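Local coordinates for fibrinogen-binding protein (Staphylococcus aureus subsp. aureus, PDB 3T49) that belongs to the staphylococcal complement inhibitor family as SCIN-B, a secreted virulence factor that probably blocks the C3b-containing convertases of the host complement system, at residues Thr11-Ser16 with Arg40-Leu45. Numbering follows the deposited sequence. Where two conformers were deposited one is given.
Sequences TLLNKS and RAKAAL
L13 of helix 5-13 reaches across to helix 28-47 and meets A41, its neighbour K42 and, one turn on, L45. With CG anti to the carbonyl carbon (chi1 -83°), the leucine side chain extends toward that helix. The fork closes over A41: L13 CD1 and CD2 each lie 3.8 Å from A41 CB. A41 suits this place because a lone methyl lets a branched leucine settle close to the backbone, L13 CA and A41 CA being 7.6 Å apart. One turn further along, L45 comes tip to tip with L13, CD1 to CD1 at 3.7 Å, and also lies against L9 and A6. K42 adds the stem of its chain, its CG 4.0 Å from L13 CD1, so the methylene part of a lysine borders the leucine at one edge while the ammonium lies farther out.

The polar links run along one border of this apolar patch. K42 is extended beyond CG, which carries NZ past the leucine to a water at 3.1 Å. In one of the two conformers modelled for S16, the same water donates to S16 OG, and that hydroxyl donates to L13 O (2.7 Å), in the carbonyl plane on a lone pair, with a C=O...OG angle of 136°. Because S16 N also bonds L13 O, the serine in this conformer grips the carbonyl twice, in the connection to helix 16-22.

Within this all-helical bundle, then, direct contact between the segments is purely van der Waals, and their polar groups are joined through water: the aliphatic stem of K42 meets L13, and its ammonium reaches beyond the leucine to that water.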
loop_
_atom_site.group_PDB
_atom_site.type_symbol
_atom_site.label_atom_id
_atom_site.label_comp_id
_atom_site.label_asym_id
_atom_site.label_seq_id
_atom_site.Cartn_x
_atom_site.Cartn_y
_atom_site.Cartn_z
ATOM N N THR A 11 7.531 -4.920 -4.230
ATOM C CA THR A 11 7.854 -5.405 -2.888
ATOM C C THR A 11 6.796 -4.924 -1.902
ATOM O O THR A 11 6.334 -5.694 -1.050
ATOM C CB THR A 11 9.244 -4.967 -2.478
ATOM O OG1 THR A 11 10.196 -5.649 -3.326
ATOM C CG2 THR A 11 9.543 -5.311 -1.022
ATOM N N LEU A 12 6.385 -3.664 -2.006
ATOM C CA LEU A 12 5.321 -3.159 -1.121
ATOM C C LEU A 12 4.011 -3.865 -1.389
ATOM O O LEU A 12 3.289 -4.216 -0.439
ATOM C CB LEU A 12 5.168 -1.642 -1.242
ATOM C CG LEU A 12 6.313 -0.848 -0.655
ATOM C CD1 LEU A 12 6.272 0.562 -1.232
ATOM C CD2 LEU A 12 6.299 -0.785 0.844
ATOM N N LEU A 13 3.675 -4.075 -2.661
ATOM C CA LEU A 13 2.435 -4.773 -3.019
ATOM C C LEU A 13 2.411 -6.183 -2.479
ATOM O O LEU A 13 1.342 -6.721 -2.147
ATOM C CB LEU A 13 2.247 -4.829 -4.524
ATOM C CG LEU A 13 1.651 -3.603 -5.143
ATOM C CD1 LEU A 13 1.665 -3.778 -6.687
ATOM C CD2 LEU A 13 0.205 -3.419 -4.601
ATOM N N ASN A 14 3.584 -6.793 -2.366
ATOM C CA ASN A 14 3.617 -8.180 -1.909
ATOM C C ASN A 14 3.187 -8.310 -0.451
ATOM O O ASN A 14 2.853 -9.400 -0.024
ATOM C CB ASN A 14 5.007 -8.801 -2.096
ATOM C CG ASN A 14 5.345 -9.095 -3.563
ATOM O OD1 ASN A 14 4.481 -9.146 -4.415
ATOM N ND2 ASN A 14 6.636 -9.294 -3.819
ATOM N N LYS A 15 3.198 -7.207 0.296
ATOM C CA LYS A 15 2.714 -7.192 1.685
ATOM C C LYS A 15 1.287 -6.693 1.825
ATOM O O LYS A 15 0.743 -6.688 2.928
ATOM C CB LYS A 15 3.607 -6.296 2.543
ATOM C CG LYS A 15 5.072 -6.520 2.357
ATOM C CD LYS A 15 5.859 -5.608 3.305
ATOM C CE LYS A 15 7.234 -5.230 2.736
ATOM N NZ LYS A 15 8.003 -6.421 2.340
ATOM N N SER A 16 0.665 -6.266 0.741
ATOM C CA SER A 16 -0.626 -5.585 0.859
ATOM C C SER A 16 -1.757 -6.445 1.397
ATOM O O SER A 16 -2.575 -5.967 2.179
ATOM C CB SER A 16 -1.030 -4.918 -0.469
ATOM O OG SER A 16 -1.181 -5.870 -1.522
ATOM N N ARG A 40 -4.187 1.478 -7.561
ATOM C CA ARG A 40 -3.357 2.506 -8.181
ATOM C C ARG A 40 -1.970 1.953 -8.488
ATOM O O ARG A 40 -1.435 2.236 -9.556
ATOM C CB ARG A 40 -3.250 3.718 -7.261
ATOM C CG ARG A 40 -4.535 4.499 -7.128
ATOM C CD ARG A 40 -4.355 5.698 -6.239
ATOM N NE ARG A 40 -5.551 6.530 -6.295
ATOM C CZ ARG A 40 -5.867 7.442 -5.390
ATOM N NH1 ARG A 40 -5.096 7.614 -4.339
ATOM N NH2 ARG A 40 -6.976 8.160 -5.525
ATOM N N ALA A 41 -1.395 1.175 -7.580
ATOM C CA ALA A 41 -0.056 0.578 -7.801
ATOM C C ALA A 41 -0.062 -0.379 -8.971
ATOM O O ALA A 41 0.827 -0.331 -9.846
ATOM C CB ALA A 41 0.421 -0.152 -6.576
ATOM N N LYS A 42 -1.052 -1.260 -9.017
ATOM C CA LYS A 42 -1.089 -2.242 -10.099
ATOM C C LYS A 42 -1.282 -1.582 -11.438
ATOM O O LYS A 42 -0.642 -1.986 -12.420
ATOM C CB LYS A 42 -2.153 -3.301 -9.820
ATOM C CG LYS A 42 -1.821 -4.132 -8.632
ATOM C CD LYS A 42 -2.888 -5.159 -8.279
ATOM C CE LYS A 42 -2.446 -5.956 -7.070
ATOM N NZ LYS A 42 -3.344 -7.091 -6.723
ATOM N N ALA A 43 -2.120 -0.561 -11.506
ATOM C CA ALA A 43 -2.326 0.172 -12.757
ATOM C C ALA A 43 -1.082 0.936 -13.157
ATOM O O ALA A 43 -0.752 0.979 -14.355
ATOM C CB ALA A 43 -3.505 1.123 -12.623
ATOM N N ALA A 44 -0.392 1.526 -12.193
ATOM C CA ALA A 44 0.818 2.299 -12.477
ATOM C C ALA A 44 1.909 1.399 -13.015
ATOM O O ALA A 44 2.626 1.774 -13.959
ATOM C CB ALA A 44 1.285 2.986 -11.250
ATOM N N LEU A 45 2.044 0.217 -12.445
ATOM C CA LEU A 45 3.026 -0.739 -12.980
ATOM C C LEU A 45 2.693 -1.124 -14.423
ATOM O O LEU A 45 3.550 -1.090 -15.293
ATOM C CB LEU A 45 3.116 -1.971 -12.093
ATOM C CG LEU A 45 3.777 -1.767 -10.723
ATOM C CD1 LEU A 45 3.452 -2.900 -9.830
ATOM C CD2 LEU A 45 5.277 -1.602 -10.902
HETATM O O HOH W 1 -2.819 -6.937 -3.722
#